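Local structure of fructuronate-tagaturonate epimerase UxaE from Cohnella laeviribosi in complex with 1 glycerol (Cohnella laeviribosi, 6IL9) at residues G14-Y19 with Q32-E37; L120-I125 with D158-K163; S212-K217 with A288-G293; V407-N412 with E431-Q436. The protein catalyses the interconversion of fructuronate and tagaturonate by epimerisation, on a TIM-barrel scaffold that carries a zinc ion. All coordinates share one frame; numbering follows the deposited sequence.

From the N terminus, the chain first closes contact 1, where the first two strands of a five-stranded antiparallel sheet form a hairpin beside helix 2-12. It then enters the eight-stranded parallel barrel, and contact 2 joins barrel strands 117-124 and 156-162 across a loop that is largely helical. Contact 3 closes the longest loop, 70 residues, bringing helix 208-218 to helix 281-293. Contact 4 follows, closing an 18-residue loop and docking the segment after helix 384-402 on the N-terminal part of helix 432-440. The four follow in series, without nesting or crossing. Contacts 1 and 3 lie on opposite sides of the chain's centre, their own centres about 59 Å apart.

Contact 1 of 4, residues G14-Y19 with Q32-E37; sequences GQVHVY and QMIKAE
V18 and I34 face each other as a non-hydrogen-bonded antiparallel pair, their CA atoms 4.4 Å apart, where the chain entering strand 17-26 runs against strand 29-36. Two backbone bonds flank the pair: K35 N gives to H17 O, and Y19 N reaches M33 O at 3.0 Å with a nearly straight N-H...O angle of 170°. On the side of the sheet that carries V18 and I34, V18 CG2 rests on I34 CG2, while V16 CG1 meets I34 CD1 at 3.8 Å; helix 2-12 adds I7 against I34. V18 also lies across the amide end of Q32, roughly at a right angle. The Y19 ring, with CG turned opposite its carbonyl carbon (chi1 -70°), presents its CD2-CE2 edge to the backbone of M33 and I34. M33 CG packs on CD2 at 3.8 Å, and SD stands obliquely 5.0 Å from the ring centroid, a Met-aromatic contact. Beyond the ring, Y19 OH comes within 3.4 Å of K35 CD. Both polar ends go on to E469, Y19 OH by a hydrogen bond and K35 NZ by a salt bridge. The shared carboxylate thus couples tyrosine and lysine across the hairpin, its charge probably balanced at least partly by K35.

Contact 2 of 4, residues L120-I125 with D158-K163; sequences LAQQSI and DGDHLK. With ZN (zinc ion), chain C.
Q122 lies alongside D158, both side chains pointing the same way, with its CG 3.8 Å from D158 OD2. The amide and carboxylate planes stand almost perpendicular, 83° apart, and water 1 bridges them, donating to Q122 OE1 and to D158 OD2. Water 2 accepts a hydrogen bond from Q122 NE2 and donates one to D160 OD2, so the glutamine spans both acids; NE2 also donates to the carbonyl of T367. K366 forms salt bridges with both D158 and D160, tying the two acids to one lysine. The strands that carry them run parallel: D158 N meets A121 O at 2.7 Å, almost in line with the carbonyl, whereas the bond from D160 N to Q123 O is weak at 3.4 Å. Q123 turns its amide back on its own strand, NE2 giving to Q122 O in the carbonyl plane. Further along, S124 CB touches H161 CB at 4.1 Å, and the side chains of I125 and L162 cross at about a right angle, CG1 meeting CD2. The H161 ring binds zinc through NE2 at 2.4 Å; its ND1 is hydrogen-bonded to second-shell D182, which would help set the ring's rotation. D273, H343 and water 3 also bind the metal, and D160 OD2 hydrogen-bonds a glycerol, probably from the crystallisation liquor. TIM-barrel active sites lie at the C-terminal strand ends, consistent with this zinc site.

Contact 3 of 4, residues S212-K217 with A288-G293; sequences SHYEAK and ASELIG
E290 fills the close part of this contact, its carboxylate gripped from two directions by the side chains of H213 and K217. H213 NE2 gives a nearly straight bond to OE1 of E290 at 2.7 Å; the oxygen lies close to the imidazole plane and is met on its syn side. K217, fully extended, brings NZ to 2.8 Å from E290 OE2 in a salt bridge, approaching from above the carboxylate plane, 47° out of it. Y218 hydrogen-bonds the same OE2, so the acid is held at both oxygens and its negative charge is probably stabilised. In E290, chi1 (-70°) sets CG 3.7 Å from Y214 OH, and a bend at chi2 carries the carboxylate toward H213 and K217. The Y214 ring lies obliquely against the carboxylate and also packs on V241 and I248 of helix 234-259. By contrast, K217 NZ makes only weak bonds to S289, 3.2 Å from OG and longer still to the carbonyl O; H213, although well bonded at NE2, is itself exposed. The segment axes stay 12.8 Å apart, crossing at 108°. This is a helix-helix contact made by a His-carboxylate hydrogen bond and a Lys-Glu salt bridge, without interlocking ridges or knobs.

Contact 4 of 4, residues V407-N412 with E431-Q436; sequences VTTNLN and ENDARQ
T409 and Q436 meet through a short bond, OG1 of the threonine donating to OE1 of the glutamine at 2.8 Å. The hydroxyl comes from above the amide, 50° out of its plane. Q436 OE1 has a second donor in water 4, 2.9 Å away, which also hydrogen-bonds T408 OG1; that hydroxyl pairs further with Q310. The other end of the amide is equally engaged, since Q436 NE2 reaches the carbonyl of K311 and the side chain of Q310. These partners fix which way the amide is turned, while V407 CG1 packs 3.7 Å from NE2. One turn earlier on the helix, D433 OD1 accepts N410 N at 2.8 Å with an N-H...O angle of 167°, again from above the plane of the acceptor group. D433 OD2 takes a bond from N413, so the acid holds the backbone N of N410 with one oxygen and the side-chain ND2 of N413 with the other. T409 is set between the two: chi1 of -46° places OG1 beside its own backbone N, where it serves Q436, and CG2 lies 3.6 Å from D433 O. N410 OD1 in turn accepts N412 N at 3.0 Å. That bond closes an Asx turn leading into the short 3-10 segment, in a loop docked on helix 432-440 by carboxylate-to-backbone and hydroxyl-to-side-chain-amide hydrogen bonds.

Contact 1 of 4, residues G14-Y19 with Q32-E37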
loop_
_atom_site.group_PDB
_atom_site.type_symbol
_atom_site.label_atom_id
_atom_site.label_comp_id
_atom_site.label_asym_id
_atom_site.label_seq_id
_atom_site.Cartn_x
_atom_site.Cartn_y
_atom_site.Cartn_z
ATOM N N GLY A 14 -15.729 -15.341 31.961
ATOM C CA GLY A 14 -14.881 -16.095 31.065
ATOM C C GLY A 14 -15.542 -16.539 29.784
ATOM O O GLY A 14 -15.074 -17.497 29.159
ATOM N N GLN A 15 -16.604 -15.861 29.357
ATOM C CA GLN A 15 -17.379 -16.268 28.191
ATOM C C GLN A 15 -17.175 -15.347 26.992
ATOM O O GLN A 15 -17.898 -15.465 25.999
ATOM C CB GLN A 15 -18.865 -16.352 28.565
ATOM C CG GLN A 15 -19.149 -17.436 29.617
ATOM C CD GLN A 15 -20.378 -17.148 30.476
ATOM O OE1 GLN A 15 -20.994 -16.086 30.372
ATOM N NE2 GLN A 15 -20.733 -18.103 31.335
ATOM N N VAL A 16 -16.192 -14.451 27.050
ATOM C CA VAL A 16 -15.928 -13.481 25.992
ATOM C C VAL A 16 -14.500 -13.669 25.499
ATOM O O VAL A 16 -13.576 -13.822 26.305
ATOM C CB VAL A 16 -16.139 -12.040 26.500
ATOM C CG1 VAL A 16 -15.627 -11.023 25.492
ATOM C CG2 VAL A 16 -17.608 -11.798 26.795
ATOM N N HIS A 17 -14.317 -13.634 24.176
ATOM C CA HIS A 17 -12.985 -13.791 23.608
ATOM C C HIS A 17 -12.088 -12.610 23.967
ATOM O O HIS A 17 -12.437 -11.452 23.718
ATOM C CB HIS A 17 -13.061 -13.932 22.088
ATOM C CG HIS A 17 -11.729 -14.179 21.455
ATOM N ND1 HIS A 17 -11.014 -15.342 21.657
ATOM C CD2 HIS A 17 -10.959 -13.396 20.663
ATOM C CE1 HIS A 17 -9.871 -15.272 20.997
ATOM N NE2 HIS A 17 -9.813 -14.102 20.385
ATOM N N VAL A 18 -10.921 -12.908 24.534
ATOM C CA VAL A 18 -9.902 -11.916 24.861
ATOM C C VAL A 18 -8.723 -12.143 23.930
ATOM O O VAL A 18 -8.271 -13.282 23.764
ATOM C CB VAL A 18 -9.445 -12.020 26.327
ATOM C CG1 VAL A 18 -8.344 -11.012 26.615
ATOM C CG2 VAL A 18 -10.616 -11.804 27.262
ATOM N N TYR A 19 -8.235 -11.072 23.324
ATOM C CA TYR A 19 -7.069 -11.195 22.466
ATOM C C TYR A 19 -5.834 -11.266 23.355
ATOM O O TYR A 19 -5.551 -10.308 24.077
ATOM C CB TYR A 19 -6.997 -10.029 21.490
ATOM C CG TYR A 19 -8.094 -10.094 20.440
ATOM C CD1 TYR A 19 -8.002 -10.975 19.369
ATOM C CD2 TYR A 19 -9.229 -9.296 20.538
ATOM C CE1 TYR A 19 -9.015 -11.050 18.408
ATOM C CE2 TYR A 19 -10.240 -9.355 19.582
ATOM C CZ TYR A 19 -10.127 -10.235 18.521
ATOM O OH TYR A 19 -11.127 -10.301 17.574
ATOM N N GLN A 32 -7.259 -4.078 27.686
ATOM C CA GLN A 32 -7.160 -5.222 26.789
ATOM C C GLN A 32 -8.220 -5.070 25.712
ATOM O O GLN A 32 -9.098 -4.213 25.803
ATOM C CB GLN A 32 -7.340 -6.544 27.539
ATOM C CG GLN A 32 -8.725 -6.741 28.109
ATOM C CD GLN A 32 -8.797 -7.956 29.010
ATOM O OE1 GLN A 32 -7.792 -8.373 29.592
ATOM N NE2 GLN A 32 -9.980 -8.540 29.122
ATOM N N MET A 33 -8.123 -5.911 24.680
ATOM C CA MET A 33 -9.096 -5.948 23.597
ATOM C C MET A 33 -9.857 -7.267 23.634
ATOM O O MET A 33 -9.286 -8.321 23.941
ATOM C CB MET A 33 -8.417 -5.782 22.230
ATOM C CG MET A 33 -9.384 -5.542 21.083
ATOM S SD MET A 33 -8.576 -5.180 19.484
ATOM C CE MET A 33 -7.424 -3.903 20.131
ATOM N N ILE A 34 -11.151 -7.198 23.325
ATOM C CA ILE A 34 -12.033 -8.349 23.331
ATOM C C ILE A 34 -12.850 -8.335 22.049
ATOM O O ILE A 34 -12.855 -7.362 21.294
ATOM C CB ILE A 34 -12.978 -8.355 24.553
ATOM C CG1 ILE A 34 -13.927 -7.155 24.475
ATOM C CG2 ILE A 34 -12.182 -8.337 25.849
ATOM C CD1 ILE A 34 -15.121 -7.247 25.428
ATOM N N LYS A 35 -13.574 -9.427 21.827
ATOM C CA LYS A 35 -14.560 -9.466 20.759
ATOM C C LYS A 35 -15.846 -10.045 21.318
ATOM O O LYS A 35 -15.823 -11.119 21.922
ATOM C CB LYS A 35 -14.080 -10.298 19.573
ATOM C CG LYS A 35 -15.045 -10.236 18.396
ATOM C CD LYS A 35 -14.434 -10.880 17.176
ATOM C CE LYS A 35 -15.350 -10.774 15.969
ATOM N NZ LYS A 35 -14.726 -11.529 14.842
ATOM N N ALA A 36 -16.955 -9.323 21.135
ATOM C CA ALA A 36 -18.264 -9.789 21.584
ATOM C C ALA A 36 -19.321 -9.460 20.541
ATOM O O ALA A 36 -19.393 -8.325 20.066
ATOM C CB ALA A 36 -18.645 -9.157 22.926
ATOM N N GLU A 37 -20.148 -10.453 20.206
ATOM C CA GLU A 37 -21.258 -10.274 19.266
ATOM C C GLU A 37 -20.774 -9.671 17.951
ATOM O O GLU A 37 -21.376 -8.743 17.410
ATOM C CB GLU A 37 -22.369 -9.417 19.877
ATOM C CG GLU A 37 -23.197 -10.144 20.916
ATOM C CD GLU A 37 -22.441 -10.326 22.205
ATOM O OE1 GLU A 37 -21.982 -11.457 22.471
ATOM O OE2 GLU A 37 -22.276 -9.329 22.938
#

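Contact 2 of 4, residues L120-I125 with D158-K163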
loop_
_atom_site.group_PDB
_atom_site.type_symbol
_atom_site.label_atom_id
_atom_site.label_comp_id
_atom_site.label_asym_id
_atom_site.label_seq_id
_atom_site.Cartn_x
_atom_site.Cartn_y
_atom_site.Cartn_z
ATOM N N LEU A 120 1.693 -0.526 7.626
ATOM C CA LEU A 120 0.397 -1.175 7.845
ATOM C C LEU A 120 -0.766 -0.314 7.401
ATOM O O LEU A 120 -1.854 -0.842 7.143
ATOM C CB LEU A 120 0.201 -1.504 9.322
ATOM C CG LEU A 120 0.881 -2.699 9.936
ATOM C CD1 LEU A 120 0.519 -2.671 11.409
ATOM C CD2 LEU A 120 0.361 -3.978 9.292
ATOM N N ALA A 121 -0.578 1.001 7.371
ATOM C CA ALA A 121 -1.584 1.952 6.925
ATOM C C ALA A 121 -1.143 2.449 5.560
ATOM O O ALA A 121 -0.177 3.209 5.454
ATOM C CB ALA A 121 -1.725 3.106 7.918
ATOM N N GLN A 122 -1.834 2.020 4.515
ATOM C CA GLN A 122 -1.450 2.429 3.166
ATOM C C GLN A 122 -2.688 2.358 2.293
ATOM O O GLN A 122 -3.196 1.263 2.055
ATOM C CB GLN A 122 -0.347 1.523 2.619
ATOM C CG GLN A 122 -0.080 1.734 1.137
ATOM C CD GLN A 122 0.321 0.453 0.441
ATOM O OE1 GLN A 122 1.432 -0.032 0.615
ATOM N NE2 GLN A 122 -0.587 -0.106 -0.349
ATOM N N GLN A 123 -3.175 3.510 1.831
ATOM C CA GLN A 123 -4.280 3.555 0.879
ATOM C C GLN A 123 -4.071 4.755 -0.030
ATOM O O GLN A 123 -3.511 5.775 0.386
ATOM C CB GLN A 123 -5.647 3.660 1.581
ATOM C CG GLN A 123 -6.172 2.349 2.186
ATOM C CD GLN A 123 -6.588 1.356 1.121
ATOM O OE1 GLN A 123 -7.734 1.372 0.657
ATOM N NE2 GLN A 123 -5.660 0.492 0.713
ATOM N N SER A 124 -4.512 4.617 -1.276
ATOM C CA SER A 124 -4.456 5.706 -2.241
ATOM C C SER A 124 -5.699 6.580 -2.133
ATOM O O SER A 124 -6.724 6.178 -1.579
ATOM C CB SER A 124 -4.341 5.171 -3.672
ATOM O OG SER A 124 -5.553 4.556 -4.087
ATOM N N ILE A 125 -5.589 7.788 -2.696
ATOM C CA ILE A 125 -6.723 8.707 -2.756
ATOM C C ILE A 125 -7.889 8.062 -3.494
ATOM O O ILE A 125 -9.050 8.177 -3.079
ATOM C CB ILE A 125 -6.294 10.033 -3.416
ATOM C CG1 ILE A 125 -5.309 10.779 -2.521
ATOM C CG2 ILE A 125 -7.502 10.898 -3.702
ATOM C CD1 ILE A 125 -5.913 11.234 -1.207
ATOM N N ASP A 158 1.570 5.233 4.991
ATOM C CA ASP A 158 1.934 5.738 3.672
ATOM C C ASP A 158 0.739 6.447 3.047
ATOM O O ASP A 158 -0.329 5.845 2.874
ATOM C CB ASP A 158 2.404 4.570 2.793
ATOM C CG ASP A 158 2.745 4.964 1.363
ATOM O OD1 ASP A 158 2.945 6.160 1.045
ATOM O OD2 ASP A 158 2.841 4.020 0.545
ATOM N N GLY A 159 0.914 7.728 2.732
ATOM C CA GLY A 159 -0.032 8.435 1.898
ATOM C C GLY A 159 0.294 8.108 0.458
ATOM O O GLY A 159 1.183 8.716 -0.140
ATOM N N ASP A 160 -0.403 7.124 -0.092
ATOM C CA ASP A 160 -0.007 6.496 -1.340
ATOM C C ASP A 160 -0.571 7.267 -2.524
ATOM O O ASP A 160 -1.701 7.755 -2.473
ATOM C CB ASP A 160 -0.506 5.048 -1.350
ATOM C CG ASP A 160 -0.047 4.273 -2.559
ATOM O OD1 ASP A 160 0.995 4.629 -3.151
ATOM O OD2 ASP A 160 -0.743 3.303 -2.924
ATOM N N HIS A 161 0.233 7.390 -3.583
ATOM C CA HIS A 161 -0.211 7.973 -4.853
ATOM C C HIS A 161 -0.798 9.369 -4.685
ATOM O O HIS A 161 -1.841 9.691 -5.261
ATOM C CB HIS A 161 -1.245 7.082 -5.533
ATOM C CG HIS A 161 -0.655 6.075 -6.455
ATOM N ND1 HIS A 161 -0.037 6.427 -7.635
ATOM C CD2 HIS A 161 -0.602 4.727 -6.382
ATOM C CE1 HIS A 161 0.391 5.336 -8.241
ATOM N NE2 HIS A 161 0.046 4.291 -7.509
ATOM N N LEU A 162 -0.112 10.207 -3.908
ATOM C CA LEU A 162 -0.545 11.591 -3.739
ATOM C C LEU A 162 -0.130 12.438 -4.938
ATOM O O LEU A 162 0.984 12.318 -5.456
ATOM C CB LEU A 162 0.040 12.189 -2.462
ATOM C CG LEU A 162 -0.156 11.456 -1.130
ATOM C CD1 LEU A 162 0.627 12.162 -0.042
ATOM C CD2 LEU A 162 -1.620 11.351 -0.750
ATOM N N LYS A 163 -1.041 13.312 -5.371
ATOM C CA LYS A 163 -0.850 14.181 -6.527
ATOM C C LYS A 163 -1.114 15.643 -6.209
ATOM O O LYS A 163 -0.443 16.518 -6.758
ATOM C CB LYS A 163 -1.782 13.753 -7.687
ATOM C CG LYS A 163 -1.515 12.363 -8.250
ATOM C CD LYS A 163 -2.507 12.018 -9.366
ATOM C CE LYS A 163 -2.701 10.503 -9.490
ATOM N NZ LYS A 163 -4.138 10.105 -9.617
HETATM ZN ZN ZN C . 1.859 2.859 -8.043
HETATM O O HOH W 1 3.604 1.440 1.252
HETATM O O HOH W 2 -2.540 1.673 -1.513
HETATM O O HOH W 3 0.264 1.209 -8.203
#

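Contact 3 of 4, residues S212-K217 with A288-G293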
loop_
_atom_site.group_PDB
_atom_site.type_symbol
_atom_site.label_atom_id
_atom_site.label_comp_id
_atom_site.label_asym_id
_atom_site.label_seq_id
_atom_site.Cartn_x
_atom_site.Cartn_y
_atom_site.Cartn_z
ATOM N N SER A 212 22.339 24.207 -21.149
ATOM C CA SER A 212 23.732 24.215 -20.720
ATOM C C SER A 212 23.931 23.370 -19.465
ATOM O O SER A 212 24.914 22.625 -19.361
ATOM C CB SER A 212 24.196 25.652 -20.487
ATOM O OG SER A 212 25.255 25.709 -19.552
ATOM N N HIS A 213 23.006 23.466 -18.505
ATOM C CA HIS A 213 23.127 22.685 -17.275
ATOM C C HIS A 213 23.170 21.194 -17.579
ATOM O O HIS A 213 24.030 20.468 -17.065
ATOM C CB HIS A 213 21.970 23.006 -16.326
ATOM C CG HIS A 213 21.799 22.008 -15.215
ATOM N ND1 HIS A 213 22.576 22.023 -14.075
ATOM C CD2 HIS A 213 20.936 20.972 -15.068
ATOM C CE1 HIS A 213 22.201 21.037 -13.275
ATOM N NE2 HIS A 213 21.212 20.383 -13.856
ATOM N N TYR A 214 22.248 20.715 -18.413
ATOM C CA TYR A 214 22.196 19.284 -18.685
ATOM C C TYR A 214 23.367 18.844 -19.549
ATOM O O TYR A 214 23.962 17.790 -19.305
ATOM C CB TYR A 214 20.865 18.914 -19.337
ATOM C CG TYR A 214 19.781 18.731 -18.306
ATOM C CD1 TYR A 214 19.694 17.558 -17.574
ATOM C CD2 TYR A 214 18.871 19.743 -18.034
ATOM C CE1 TYR A 214 18.723 17.383 -16.620
ATOM C CE2 TYR A 214 17.888 19.575 -17.067
ATOM C CZ TYR A 214 17.822 18.389 -16.366
ATOM O OH TYR A 214 16.852 18.183 -15.402
ATOM N N GLU A 215 23.732 19.646 -20.551
ATOM C CA GLU A 215 24.811 19.226 -21.436
ATOM C C GLU A 215 26.150 19.216 -20.709
ATOM O O GLU A 215 26.941 18.276 -20.872
ATOM C CB GLU A 215 24.838 20.118 -22.677
ATOM C CG GLU A 215 23.674 19.821 -23.599
ATOM C CD GLU A 215 23.414 20.919 -24.595
ATOM O OE1 GLU A 215 22.275 21.005 -25.102
ATOM O OE2 GLU A 215 24.351 21.691 -24.868
ATOM N N ALA A 216 26.408 20.222 -19.866
ATOM C CA ALA A 216 27.670 20.265 -19.133
ATOM C C ALA A 216 27.804 19.106 -18.151
ATOM O O ALA A 216 28.923 18.705 -17.809
ATOM C CB ALA A 216 27.807 21.590 -18.387
ATOM N N LYS A 217 26.685 18.559 -17.690
ATOM C CA LYS A 217 26.718 17.499 -16.693
ATOM C C LYS A 217 26.680 16.098 -17.299
ATOM O O LYS A 217 27.287 15.181 -16.735
ATOM C CB LYS A 217 25.549 17.678 -15.714
ATOM C CG LYS A 217 25.487 16.660 -14.597
ATOM C CD LYS A 217 24.374 16.990 -13.618
ATOM C CE LYS A 217 24.335 16.012 -12.450
ATOM N NZ LYS A 217 23.254 16.384 -11.487
ATOM N N ALA A 288 17.540 10.708 -10.655
ATOM C CA ALA A 288 18.122 10.626 -9.317
ATOM C C ALA A 288 19.270 11.610 -9.159
ATOM O O ALA A 288 19.365 12.310 -8.146
ATOM C CB ALA A 288 18.605 9.197 -9.039
ATOM N N SER A 289 20.134 11.703 -10.171
ATOM C CA SER A 289 21.274 12.602 -10.086
ATOM C C SER A 289 20.820 14.043 -9.909
ATOM O O SER A 289 21.418 14.803 -9.141
ATOM C CB SER A 289 22.137 12.464 -11.339
ATOM O OG SER A 289 23.329 13.201 -11.206
ATOM N N GLU A 290 19.762 14.439 -10.617
ATOM C CA GLU A 290 19.272 15.805 -10.492
ATOM C C GLU A 290 18.689 16.059 -9.114
ATOM O O GLU A 290 18.893 17.130 -8.538
ATOM C CB GLU A 290 18.217 16.090 -11.557
ATOM C CG GLU A 290 18.787 16.165 -12.954
ATOM C CD GLU A 290 19.913 17.168 -13.055
ATOM O OE1 GLU A 290 19.656 18.392 -12.931
ATOM O OE2 GLU A 290 21.061 16.729 -13.252
ATOM N N LEU A 291 17.921 15.104 -8.594
ATOM C CA LEU A 291 17.319 15.281 -7.278
ATOM C C LEU A 291 18.381 15.310 -6.194
ATOM O O LEU A 291 18.358 16.166 -5.305
ATOM C CB LEU A 291 16.330 14.153 -7.009
ATOM C CG LEU A 291 15.142 14.119 -7.955
ATOM C CD1 LEU A 291 14.362 12.860 -7.701
ATOM C CD2 LEU A 291 14.278 15.346 -7.731
ATOM N N ILE A 292 19.308 14.354 -6.235
ATOM C CA ILE A 292 20.335 14.298 -5.205
ATOM C C ILE A 292 21.209 15.548 -5.269
ATOM O O ILE A 292 21.611 16.104 -4.236
ATOM C CB ILE A 292 21.143 12.991 -5.348
ATOM C CG1 ILE A 292 20.209 11.781 -5.233
ATOM C CG2 ILE A 292 22.172 12.897 -4.283
ATOM C CD1 ILE A 292 19.544 11.626 -3.891
ATOM N N GLY A 293 21.449 16.057 -6.481
ATOM C CA GLY A 293 22.173 17.310 -6.624
ATOM C C GLY A 293 21.469 18.494 -5.988
ATOM O O GLY A 293 22.117 19.462 -5.589
#

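Contact 4 of 4, residues V407-N412 with E431-Q436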
loop_
_atom_site.group_PDB
_atom_site.type_symbol
_atom_site.label_atom_id
_atom_site.label_comp_id
_atom_site.label_asym_id
_atom_site.label_seq_id
_atom_site.Cartn_x
_atom_site.Cartn_y
_atom_site.Cartn_z
ATOM N N VAL A 407 -6.057 -3.087 -17.134
ATOM C CA VAL A 407 -5.911 -4.537 -17.147
ATOM C C VAL A 407 -6.215 -5.051 -18.548
ATOM O O VAL A 407 -6.906 -4.405 -19.338
ATOM C CB VAL A 407 -6.839 -5.220 -16.112
ATOM C CG1 VAL A 407 -6.425 -4.834 -14.680
ATOM C CG2 VAL A 407 -8.311 -4.842 -16.374
ATOM N N THR A 408 -5.687 -6.236 -18.868
ATOM C CA THR A 408 -5.992 -6.879 -20.144
ATOM C C THR A 408 -6.829 -8.137 -19.943
ATOM O O THR A 408 -6.717 -9.103 -20.702
ATOM C CB THR A 408 -4.708 -7.196 -20.915
ATOM O OG1 THR A 408 -3.804 -7.935 -20.084
ATOM C CG2 THR A 408 -4.032 -5.906 -21.386
ATOM N N THR A 409 -7.680 -8.117 -18.920
ATOM C CA THR A 409 -8.530 -9.243 -18.558
ATOM C C THR A 409 -9.309 -9.790 -19.742
ATOM O O THR A 409 -9.936 -9.037 -20.497
ATOM C CB THR A 409 -9.512 -8.777 -17.494
ATOM O OG1 THR A 409 -8.801 -8.023 -16.498
ATOM C CG2 THR A 409 -10.237 -9.943 -16.859
ATOM N N ASN A 410 -9.299 -11.110 -19.878
ATOM C CA ASN A 410 -10.107 -11.789 -20.880
ATOM C C ASN A 410 -11.279 -12.446 -20.158
ATOM O O ASN A 410 -11.147 -13.549 -19.618
ATOM C CB ASN A 410 -9.283 -12.817 -21.653
ATOM C CG ASN A 410 -10.092 -13.483 -22.725
ATOM O OD1 ASN A 410 -11.219 -13.073 -22.979
ATOM N ND2 ASN A 410 -9.538 -14.511 -23.355
ATOM N N LEU A 411 -12.436 -11.777 -20.174
ATOM C CA LEU A 411 -13.633 -12.353 -19.565
ATOM C C LEU A 411 -13.996 -13.706 -20.169
ATOM O O LEU A 411 -14.618 -14.541 -19.495
ATOM C CB LEU A 411 -14.813 -11.386 -19.705
ATOM C CG LEU A 411 -14.672 -10.008 -19.061
ATOM C CD1 LEU A 411 -15.909 -9.203 -19.387
ATOM C CD2 LEU A 411 -14.491 -10.118 -17.557
ATOM N N ASN A 412 -13.629 -13.945 -21.434
ATOM C CA ASN A 412 -13.937 -15.221 -22.074
ATOM C C ASN A 412 -13.239 -16.400 -21.400
ATOM O O ASN A 412 -13.637 -17.550 -21.622
ATOM C CB ASN A 412 -13.553 -15.152 -23.558
ATOM C CG ASN A 412 -14.248 -16.215 -24.388
ATOM O OD1 ASN A 412 -13.599 -16.974 -25.127
ATOM N ND2 ASN A 412 -15.559 -16.306 -24.247
ATOM N N GLU A 431 -7.230 -17.932 -10.489
ATOM C CA GLU A 431 -7.148 -17.729 -11.932
ATOM C C GLU A 431 -6.871 -16.273 -12.267
ATOM O O GLU A 431 -7.405 -15.371 -11.619
ATOM C CB GLU A 431 -8.447 -18.159 -12.610
ATOM C CG GLU A 431 -8.786 -19.614 -12.357
ATOM C CD GLU A 431 -10.226 -19.934 -12.690
ATOM O OE1 GLU A 431 -10.987 -19.000 -13.040
ATOM O OE2 GLU A 431 -10.593 -21.131 -12.611
ATOM N N ASN A 432 -6.068 -16.046 -13.317
ATOM C CA ASN A 432 -5.702 -14.679 -13.677
ATOM C C ASN A 432 -6.928 -13.802 -13.886
ATOM O O ASN A 432 -7.035 -12.705 -13.319
ATOM C CB ASN A 432 -4.866 -14.663 -14.958
ATOM C CG ASN A 432 -3.463 -15.158 -14.748
ATOM O OD1 ASN A 432 -2.970 -15.228 -13.619
ATOM N ND2 ASN A 432 -2.796 -15.494 -15.846
ATOM N N ASP A 433 -7.849 -14.249 -14.735
ATOM C CA ASP A 433 -8.868 -13.321 -15.201
ATOM C C ASP A 433 -9.912 -13.069 -14.126
ATOM O O ASP A 433 -10.268 -11.915 -13.876
ATOM C CB ASP A 433 -9.486 -13.837 -16.501
ATOM C CG ASP A 433 -8.456 -13.904 -17.616
ATOM O OD1 ASP A 433 -8.006 -12.839 -18.093
ATOM O OD2 ASP A 433 -8.040 -15.019 -17.974
ATOM N N ALA A 434 -10.387 -14.122 -13.455
ATOM C CA ALA A 434 -11.331 -13.918 -12.354
ATOM C C ALA A 434 -10.707 -13.090 -11.228
ATOM O O ALA A 434 -11.384 -12.254 -10.618
ATOM C CB ALA A 434 -11.827 -15.263 -11.817
ATOM N N ARG A 435 -9.424 -13.316 -10.922
ATOM C CA ARG A 435 -8.767 -12.477 -9.918
ATOM C C ARG A 435 -8.823 -11.005 -10.311
ATOM O O ARG A 435 -9.142 -10.141 -9.484
ATOM C CB ARG A 435 -7.317 -12.919 -9.702
ATOM C CG ARG A 435 -7.186 -14.133 -8.787
ATOM C CD ARG A 435 -5.727 -14.503 -8.562
ATOM N NE ARG A 435 -4.994 -13.505 -7.777
ATOM C CZ ARG A 435 -5.039 -13.407 -6.453
ATOM N NH1 ARG A 435 -5.792 -14.250 -5.756
ATOM N NH2 ARG A 435 -4.333 -12.462 -5.823
ATOM N N GLN A 436 -8.525 -10.691 -11.577
ATOM C CA GLN A 436 -8.563 -9.288 -11.983
ATOM C C GLN A 436 -9.981 -8.734 -11.935
ATOM O O GLN A 436 -10.187 -7.570 -11.567
ATOM C CB GLN A 436 -7.980 -9.130 -13.382
ATOM C CG GLN A 436 -6.491 -9.435 -13.419
ATOM C CD GLN A 436 -5.836 -8.864 -14.650
ATOM O OE1 GLN A 436 -6.328 -9.047 -15.766
ATOM N NE2 GLN A 436 -4.729 -8.162 -14.464
HETATM O O HOH W 4 -4.670 -9.692 -18.011
#